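Local coordinates for protein endo-1,4-beta-xylanase (Bacteroides thetaiotaomicron VPI-5482, PDB 3KST) that probably hydrolyses glycosidic bonds in xylan-type plant polysaccharides as a calcium-binding glycoside hydrolase of family 43, at residues A[124-129]-A[145-150]; A[150-155]-A[188-193]. One frame throughout, in Å; residues are numbered along the deposited sequence.

Contact 1: residues A[124-129]-A[145-150]; sequences WSEKSI and FVRFTD
I129 and V146 form an antiparallel hydrogen-bonded pair, with V146 N donating to I129 O at 2.8 Å and I129 N returning a longer bond of 3.3 Å to V146 O. The same carbonyl oxygen of V146 also receives a CA-H...O contact from S128. Residues 124-128, leading into the pair, form a loop, and side chains tie them to strand 141-148. R147 grips the carboxylate of E126 side-on: NE meets OE2 at 2.8 Å, almost straight and within the guanidinium plane, although OE2 is approached from above the carboxylate plane, while NH2 reaches the syn lone pair of OE1 at 3.0 Å. The bend at chi3 (64°) turns the arginine head to the acid. W124 sets the edge of its indole against a face of this guanidinium, CH2 lying 3.7 Å from NE, and CZ2 also touches F145 CE2, the two rings oblique with planes 69° apart. W124 NE1 donates to S128 OG, which in turn donates to E126 O, fixing the indole. A water bridges E126 OE2, K127 O and F148 N. I129 CG1 lies beside V146 CB and meets F148 CZ obliquely. The pairing joins the first two strands of an antiparallel four-stranded sheet, one blade of the five-bladed beta-propeller of family 43, with D130, the predicted pKa modulator, immediately after I129.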
ATOM      1  N   TRP A 124      -2.629  -2.250 -18.249  1.00 12.70           N
ATOM      2  CA  TRP A 124      -3.581  -1.692 -19.223  1.00 12.75           C
ATOM      3  C   TRP A 124      -3.192  -0.237 -19.550  1.00 13.34           C
ATOM      4  O   TRP A 124      -2.349   0.359 -18.861  1.00 12.88           O
ATOM      5  CB  TRP A 124      -5.027  -1.858 -18.720  1.00 12.88           C
ATOM      6  CG  TRP A 124      -5.487  -0.884 -17.665  1.00 12.17           C
ATOM      7  CD1 TRP A 124      -4.754  -0.377 -16.603  1.00 13.46           C
ATOM      8  CD2 TRP A 124      -6.812  -0.398 -17.493  1.00 11.93           C
ATOM      9  NE1 TRP A 124      -5.531   0.448 -15.852  1.00 13.12           N
ATOM     10  CE2 TRP A 124      -6.808   0.446 -16.360  1.00 12.61           C
ATOM     11  CE3 TRP A 124      -8.003  -0.549 -18.221  1.00 12.46           C
ATOM     12  CZ2 TRP A 124      -7.967   1.123 -15.923  1.00 10.97           C
ATOM     13  CZ3 TRP A 124      -9.149   0.119 -17.786  1.00 11.16           C
ATOM     14  CH2 TRP A 124      -9.116   0.952 -16.650  1.00 12.57           C
ATOM     15  N   SER A 125      -3.839   0.347 -20.555  1.00 13.36           N
ATOM     16  CA  SER A 125      -3.458   1.678 -21.065  1.00 14.73           C
ATOM     17  C   SER A 125      -3.936   2.916 -20.328  1.00 13.73           C
ATOM     18  O   SER A 125      -3.300   3.970 -20.458  1.00 14.65           O
ATOM     19  CB  SER A 125      -3.865   1.795 -22.541  1.00 14.42           C
ATOM     20  OG  SER A 125      -5.270   1.723 -22.697  1.00 19.56           O
ATOM     21  N   GLU A 126      -5.053   2.821 -19.599  1.00 12.81           N
ATOM     22  CA  GLU A 126      -5.585   3.992 -18.873  1.00 12.24           C
ATOM     23  C   GLU A 126      -4.735   4.323 -17.666  1.00 11.57           C
ATOM     24  O   GLU A 126      -4.373   3.405 -16.927  1.00  9.76           O
ATOM     25  CB  GLU A 126      -7.008   3.762 -18.354  1.00 12.27           C
ATOM     26  CG  GLU A 126      -7.669   5.039 -17.778  1.00 14.85           C
ATOM     27  CD  GLU A 126      -9.127   4.846 -17.393  1.00 15.79           C
ATOM     28  OE1 GLU A 126      -9.907   4.290 -18.207  1.00 15.94           O
ATOM     29  OE2 GLU A 126      -9.525   5.238 -16.264  1.00 15.66           O
ATOM     30  N   LYS A 127      -4.513   5.626 -17.462  1.00 10.96           N
ATOM     31  CA  LYS A 127      -3.786   6.145 -16.296  1.00 11.59           C
ATOM     32  C   LYS A 127      -4.420   5.600 -15.003  1.00 10.03           C
ATOM     33  O   LYS A 127      -5.639   5.577 -14.831  1.00  9.94           O
ATOM     34  CB  LYS A 127      -3.760   7.667 -16.247  1.00 11.99           C
ATOM     35  CG  LYS A 127      -2.848   8.363 -17.229  1.00 14.52           C
ATOM     36  CD  LYS A 127      -2.792   9.864 -16.940  1.00 16.61           C
ATOM     37  CE  LYS A 127      -2.171  10.650 -18.096  1.00 18.47           C
ATOM     38  NZ  LYS A 127      -1.997  12.099 -17.796  1.00 19.19           N
ATOM     39  N   SER A 128      -3.569   5.137 -14.094  1.00  8.97           N
ATOM     40  CA  SER A 128      -4.023   4.517 -12.869  1.00  9.29           C
ATOM     41  C   SER A 128      -2.854   4.338 -11.941  1.00  8.60           C
ATOM     42  O   SER A 128      -1.736   4.169 -12.401  1.00  8.58           O
ATOM     43  CB  SER A 128      -4.768   3.160 -13.112  1.00  9.58           C
ATOM     44  OG  SER A 128      -4.246   2.392 -14.209  1.00 12.42           O
ATOM     45  N   ILE A 129      -3.149   4.314 -10.646  1.00  9.12           N
ATOM     46  CA  ILE A 129      -2.123   4.154  -9.637  1.00  8.58           C
ATOM     47  C   ILE A 129      -2.598   3.327  -8.439  1.00  8.76           C
ATOM     48  O   ILE A 129      -3.779   2.908  -8.349  1.00  8.03           O
ATOM     49  CB  ILE A 129      -1.652   5.553  -9.136  1.00  8.45           C
ATOM     50  CG1 ILE A 129      -2.827   6.351  -8.540  1.00  8.13           C
ATOM     51  CG2 ILE A 129      -0.940   6.334 -10.262  1.00  8.74           C
ATOM     52  CD1 ILE A 129      -2.429   7.674  -7.949  1.00  8.94           C
ATOM     53  N   PHE A 145      -7.205  -0.485  -7.539  1.00  8.46           N
ATOM     54  CA  PHE A 145      -6.378   0.577  -8.097  1.00  8.62           C
ATOM     55  C   PHE A 145      -7.243   1.809  -8.263  1.00  8.88           C
ATOM     56  O   PHE A 145      -8.472   1.700  -8.200  1.00  9.07           O
ATOM     57  CB  PHE A 145      -5.760   0.139  -9.443  1.00  8.71           C
ATOM     58  CG  PHE A 145      -6.764  -0.329 -10.452  1.00 10.19           C
ATOM     59  CD1 PHE A 145      -7.165  -1.679 -10.470  1.00 12.72           C
ATOM     60  CD2 PHE A 145      -7.289   0.537 -11.411  1.00 10.40           C
ATOM     61  CE1 PHE A 145      -8.088  -2.134 -11.390  1.00 12.39           C
ATOM     62  CE2 PHE A 145      -8.217   0.067 -12.348  1.00 12.91           C
ATOM     63  CZ  PHE A 145      -8.603  -1.278 -12.329  1.00 11.05           C
ATOM     64  N   VAL A 146      -6.595   2.950  -8.459  1.00  9.09           N
ATOM     65  CA  VAL A 146      -7.250   4.252  -8.614  1.00  9.03           C
ATOM     66  C   VAL A 146      -7.381   4.622 -10.064  1.00  9.08           C
ATOM     67  O   VAL A 146      -6.390   4.523 -10.800  1.00  9.72           O
ATOM     68  CB  VAL A 146      -6.400   5.387  -7.966  1.00  9.51           C
ATOM     69  CG1 VAL A 146      -6.879   6.814  -8.402  1.00  7.85           C
ATOM     70  CG2 VAL A 146      -6.388   5.236  -6.425  1.00  9.93           C
ATOM     71  N   ARG A 147      -8.588   5.002 -10.493  1.00  9.42           N
ATOM     72  CA  ARG A 147      -8.781   5.627 -11.804  1.00  8.81           C
ATOM     73  C   ARG A 147      -9.190   7.066 -11.496  1.00  9.01           C
ATOM     74  O   ARG A 147      -9.845   7.349 -10.469  1.00  8.25           O
ATOM     75  CB  ARG A 147      -9.867   4.966 -12.627  1.00  8.52           C
ATOM     76  CG  ARG A 147      -9.615   3.503 -12.932  1.00  9.76           C
ATOM     77  CD  ARG A 147     -10.830   2.873 -13.593  1.00 11.47           C
ATOM     78  NE  ARG A 147     -11.150   3.440 -14.898  1.00 13.99           N
ATOM     79  CZ  ARG A 147     -12.307   3.271 -15.557  1.00 11.51           C
ATOM     80  NH1 ARG A 147     -13.302   2.557 -15.033  1.00  9.82           N
ATOM     81  NH2 ARG A 147     -12.476   3.839 -16.743  1.00 15.11           N
ATOM     82  N   PHE A 148      -8.865   7.952 -12.421  1.00 10.12           N
ATOM     83  CA  PHE A 148      -9.157   9.382 -12.290  1.00 11.25           C
ATOM     84  C   PHE A 148     -10.496   9.661 -12.975  1.00 11.89           C
ATOM     85  O   PHE A 148     -10.574  10.350 -13.998  1.00 14.72           O
ATOM     86  CB  PHE A 148      -7.999  10.196 -12.872  1.00 11.78           C
ATOM     87  CG  PHE A 148      -6.672   9.758 -12.356  1.00 11.39           C
ATOM     88  CD1 PHE A 148      -6.271  10.102 -11.068  1.00 11.24           C
ATOM     89  CD2 PHE A 148      -5.841   8.959 -13.124  1.00 14.52           C
ATOM     90  CE1 PHE A 148      -5.038   9.676 -10.581  1.00 12.53           C
ATOM     91  CE2 PHE A 148      -4.627   8.529 -12.643  1.00 14.52           C
ATOM     92  CZ  PHE A 148      -4.214   8.888 -11.372  1.00 14.98           C
ATOM     93  N   THR A 149     -11.558   9.106 -12.394  1.00 12.76           N
ATOM     94  CA  THR A 149     -12.905   9.173 -12.951  1.00 12.50           C
ATOM     95  C   THR A 149     -13.802  10.213 -12.304  1.00 13.16           C
ATOM     96  O   THR A 149     -14.732  10.692 -12.950  1.00 13.89           O
ATOM     97  CB  THR A 149     -13.594   7.801 -12.885  1.00 12.64           C
ATOM     98  OG1 THR A 149     -13.555   7.278 -11.540  1.00 11.96           O
ATOM     99  CG2 THR A 149     -12.891   6.816 -13.837  1.00 12.03           C
ATOM    100  N   ASP A 150     -13.543  10.542 -11.039  1.00 12.70           N
ATOM    101  CA  ASP A 150     -14.340  11.558 -10.311  1.00 12.42           C
ATOM    102  C   ASP A 150     -13.518  11.858  -9.074  1.00 12.49           C
ATOM    103  O   ASP A 150     -13.848  11.445  -7.942  1.00 12.15           O
ATOM    104  CB  ASP A 150     -15.717  11.016  -9.954  1.00 12.07           C
ATOM    105  CG  ASP A 150     -16.643  12.080  -9.379  1.00 13.98           C
ATOM    106  OD1 ASP A 150     -16.245  13.261  -9.237  1.00 13.20           O
ATOM    107  OD2 ASP A 150     -17.809  11.721  -9.130  1.00 18.46           O
TER
HETATM  108  O   HOH W   1      -7.906   7.159 -14.925  1.00  8.30           O

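Contact 2: residues A[150-155]-A[188-193]; sequences DGNVIW and VAEGPS
I154 and N152, two residues apart along segment 150-155, both point their side chains at segment 188-193 and contribute about half of the 330 Å² buried. I154 reaches along the neighbouring backbone: CG1 lies 3.6 Å from A189 O, CD1 sits 3.7 Å from E190 N, and CG2 meets P192 CB at 3.9 Å, the isoleucine and proline side chains lying alongside each other and pointing opposite ways. With CG1 anti to the carbonyl carbon (chi1 -62°) and an extended chi2, the long branch reaches the E190 backbone. The short strand segments run in the same general direction, 43° apart, and are bridged only at N152 and V188, as befits the meeting of adjacent blades in a beta-propeller, where one four-stranded sheet abuts the first strand of the next. N152 O accepts from A189 N at 2.9 Å. The N152 side-chain amide lies alongside V188 and gives ND2 to E190 OE1 at 3.0 Å, a bent bond (132°) that approaches the oxygen nearly along its C-O axis. A189 adds its methyl group close to N152 O. Y215 OH hydrogen-bonds OE2, the other carboxylate oxygen of E190, the predicted proton donor, and D130 OD2 accepts from G191 N.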
ATOM      1  N   ASP A 150     -13.543  10.542 -11.039  1.00 12.70           N
ATOM      2  CA  ASP A 150     -14.340  11.558 -10.311  1.00 12.42           C
ATOM      3  C   ASP A 150     -13.518  11.858  -9.074  1.00 12.49           C
ATOM      4  O   ASP A 150     -13.848  11.445  -7.942  1.00 12.15           O
ATOM      5  CB  ASP A 150     -15.717  11.016  -9.954  1.00 12.07           C
ATOM      6  CG  ASP A 150     -16.643  12.080  -9.379  1.00 13.98           C
ATOM      7  OD1 ASP A 150     -16.245  13.261  -9.237  1.00 13.20           O
ATOM      8  OD2 ASP A 150     -17.809  11.721  -9.130  1.00 18.46           O
ATOM      9  N   GLY A 151     -12.443  12.580  -9.352  1.00 12.55           N
ATOM     10  CA  GLY A 151     -11.323  12.706  -8.459  1.00 11.62           C
ATOM     11  C   GLY A 151     -10.576  11.390  -8.582  1.00 11.14           C
ATOM     12  O   GLY A 151     -10.774  10.590  -9.556  1.00 11.33           O
ATOM     13  N   ASN A 152      -9.708  11.116  -7.612  1.00  9.91           N
ATOM     14  CA  ASN A 152      -9.108   9.799  -7.509  1.00  9.83           C
ATOM     15  C   ASN A 152     -10.167   8.878  -6.906  1.00  9.80           C
ATOM     16  O   ASN A 152     -10.616   9.126  -5.781  1.00 10.69           O
ATOM     17  CB  ASN A 152      -7.881   9.786  -6.594  1.00  8.86           C
ATOM     18  CG  ASN A 152      -6.690  10.536  -7.151  1.00  9.96           C
ATOM     19  OD1 ASN A 152      -6.768  11.325  -8.105  1.00 10.35           O
ATOM     20  ND2 ASN A 152      -5.541  10.274  -6.541  1.00  8.90           N
ATOM     21  N   VAL A 153     -10.561   7.846  -7.665  1.00  9.91           N
ATOM     22  CA  VAL A 153     -11.562   6.840  -7.245  1.00  9.92           C
ATOM     23  C   VAL A 153     -10.968   5.442  -7.277  1.00 10.46           C
ATOM     24  O   VAL A 153     -10.287   5.062  -8.235  1.00 10.26           O
ATOM     25  CB  VAL A 153     -12.804   6.927  -8.153  1.00  8.93           C
ATOM     26  CG1 VAL A 153     -13.882   5.894  -7.751  1.00  9.36           C
ATOM     27  CG2 VAL A 153     -13.360   8.320  -8.074  1.00  9.16           C
ATOM     28  N   ILE A 154     -11.213   4.682  -6.213  1.00  9.43           N
ATOM     29  CA  ILE A 154     -10.768   3.315  -6.110  1.00  9.30           C
ATOM     30  C   ILE A 154     -11.730   2.389  -6.871  1.00  9.37           C
ATOM     31  O   ILE A 154     -12.933   2.350  -6.596  1.00 10.02           O
ATOM     32  CB  ILE A 154     -10.634   2.850  -4.643  1.00  9.13           C
ATOM     33  CG1 ILE A 154      -9.580   3.725  -3.946  1.00  9.24           C
ATOM     34  CG2 ILE A 154     -10.226   1.347  -4.609  1.00  8.82           C
ATOM     35  CD1 ILE A 154      -9.406   3.458  -2.435  1.00  6.50           C
ATOM     36  N   TRP A 155     -11.163   1.697  -7.843  1.00 10.10           N
ATOM     37  CA  TRP A 155     -11.843   0.696  -8.675  1.00  9.54           C
ATOM     38  C   TRP A 155     -11.291  -0.690  -8.379  1.00  9.06           C
ATOM     39  O   TRP A 155     -10.257  -0.849  -7.731  1.00  9.20           O
ATOM     40  CB  TRP A 155     -11.629   1.037 -10.161  1.00  9.15           C
ATOM     41  CG  TRP A 155     -12.468   2.171 -10.616  1.00 10.04           C
ATOM     42  CD1 TRP A 155     -12.285   3.490 -10.353  1.00 10.63           C
ATOM     43  CD2 TRP A 155     -13.655   2.077 -11.379  1.00  8.93           C
ATOM     44  NE1 TRP A 155     -13.270   4.244 -10.938  1.00 10.48           N
ATOM     45  CE2 TRP A 155     -14.129   3.396 -11.583  1.00  9.95           C
ATOM     46  CE3 TRP A 155     -14.351   1.008 -11.951  1.00 10.93           C
ATOM     47  CZ2 TRP A 155     -15.295   3.672 -12.320  1.00  9.76           C
ATOM     48  CZ3 TRP A 155     -15.504   1.273 -12.672  1.00  8.63           C
ATOM     49  CH2 TRP A 155     -15.982   2.594 -12.817  1.00  6.96           C
ATOM     50  N   VAL A 188     -10.134  12.886  -3.394  1.00 11.02           N
ATOM     51  CA  VAL A 188      -9.187  11.769  -3.449  0.50 10.45           C
ATOM     52  C   VAL A 188      -9.514  10.625  -2.498  1.00 10.94           C
ATOM     53  O   VAL A 188      -9.657  10.867  -1.309  1.00 10.56           O
ATOM     54  CB  VAL A 188      -7.747  12.272  -3.063  0.50 10.38           C
ATOM     55  CG1 VAL A 188      -6.716  11.101  -2.974  0.50  9.00           C
ATOM     56  CG2 VAL A 188      -7.251  13.357  -4.037  0.50  9.07           C
ATOM     57  N   ALA A 189      -9.660   9.417  -3.044  1.00 10.14           N
ATOM     58  CA  ALA A 189      -9.803   8.164  -2.307  1.00 10.20           C
ATOM     59  C   ALA A 189      -8.734   7.309  -3.014  1.00 10.66           C
ATOM     60  O   ALA A 189      -8.708   7.222  -4.261  1.00 12.01           O
ATOM     61  CB  ALA A 189     -11.173   7.578  -2.478  1.00 10.30           C
ATOM     62  N   GLU A 190      -7.811   6.741  -2.255  1.00 10.08           N
ATOM     63  CA  GLU A 190      -6.661   6.045  -2.850  1.00  9.48           C
ATOM     64  C   GLU A 190      -5.978   5.127  -1.852  1.00  9.81           C
ATOM     65  O   GLU A 190      -6.485   4.929  -0.730  1.00  9.60           O
ATOM     66  CB  GLU A 190      -5.660   7.082  -3.401  1.00  9.70           C
ATOM     67  CG  GLU A 190      -4.972   7.958  -2.332  1.00  8.12           C
ATOM     68  CD  GLU A 190      -4.018   9.023  -2.910  1.00  9.66           C
ATOM     69  OE1 GLU A 190      -4.092   9.341  -4.120  1.00 11.76           O
ATOM     70  OE2 GLU A 190      -3.194   9.541  -2.124  1.00  8.77           O
ATOM     71  N   GLY A 191      -4.832   4.569  -2.272  1.00  9.54           N
ATOM     72  CA  GLY A 191      -4.043   3.662  -1.465  1.00  9.72           C
ATOM     73  C   GLY A 191      -4.856   2.516  -0.880  1.00  9.67           C
ATOM     74  O   GLY A 191      -4.810   2.311   0.325  1.00 10.43           O
ATOM     75  N   PRO A 192      -5.636   1.793  -1.714  1.00  9.38           N
ATOM     76  CA  PRO A 192      -6.413   0.658  -1.215  1.00  9.41           C
ATOM     77  C   PRO A 192      -5.606  -0.509  -0.600  1.00  8.80           C
ATOM     78  O   PRO A 192      -4.456  -0.769  -0.969  1.00  8.58           O
ATOM     79  CB  PRO A 192      -7.146   0.168  -2.485  1.00  9.11           C
ATOM     80  CG  PRO A 192      -6.243   0.496  -3.558  1.00  8.67           C
ATOM     81  CD  PRO A 192      -5.688   1.843  -3.190  1.00  9.33           C
ATOM     82  N   SER A 193      -6.251  -1.208   0.334  1.00  9.33           N
ATOM     83  CA  SER A 193      -5.762  -2.447   0.967  1.00 10.03           C
ATOM     84  C   SER A 193      -6.982  -3.326   1.240  1.00  9.48           C
ATOM     85  O   SER A 193      -7.986  -2.827   1.761  1.00 10.44           O
ATOM     86  CB  SER A 193      -5.026  -2.157   2.271  1.00  9.98           C
ATOM     87  OG  SER A 193      -3.926  -1.283   2.052  1.00  9.71           O
TER

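Overall arrangement
Contacts 1 and 2 follow one another along the chain, share D150 in the turn between strands 141-148 and 152-158, and have centres about 9 Å apart. Contact 1 pairs the start of strand 129-135 with strand 141-148 inside one four-stranded sheet; contact 2 leads from the next strand of that sheet to strand 189-197, which begins another. Backbone bonds F145 O to W155 N and R147 N to V153 O connect them, and R147 also makes a cation-pi contact with W155. V146 CG2 packs against E190 CB, so contact 1 adjoins the predicted proton donor. The P192 side chain lies about 6 Å from the bound calcium ion and that of V146 about 9 Å, in keeping with a catalytic centre assembled where propeller blades converge.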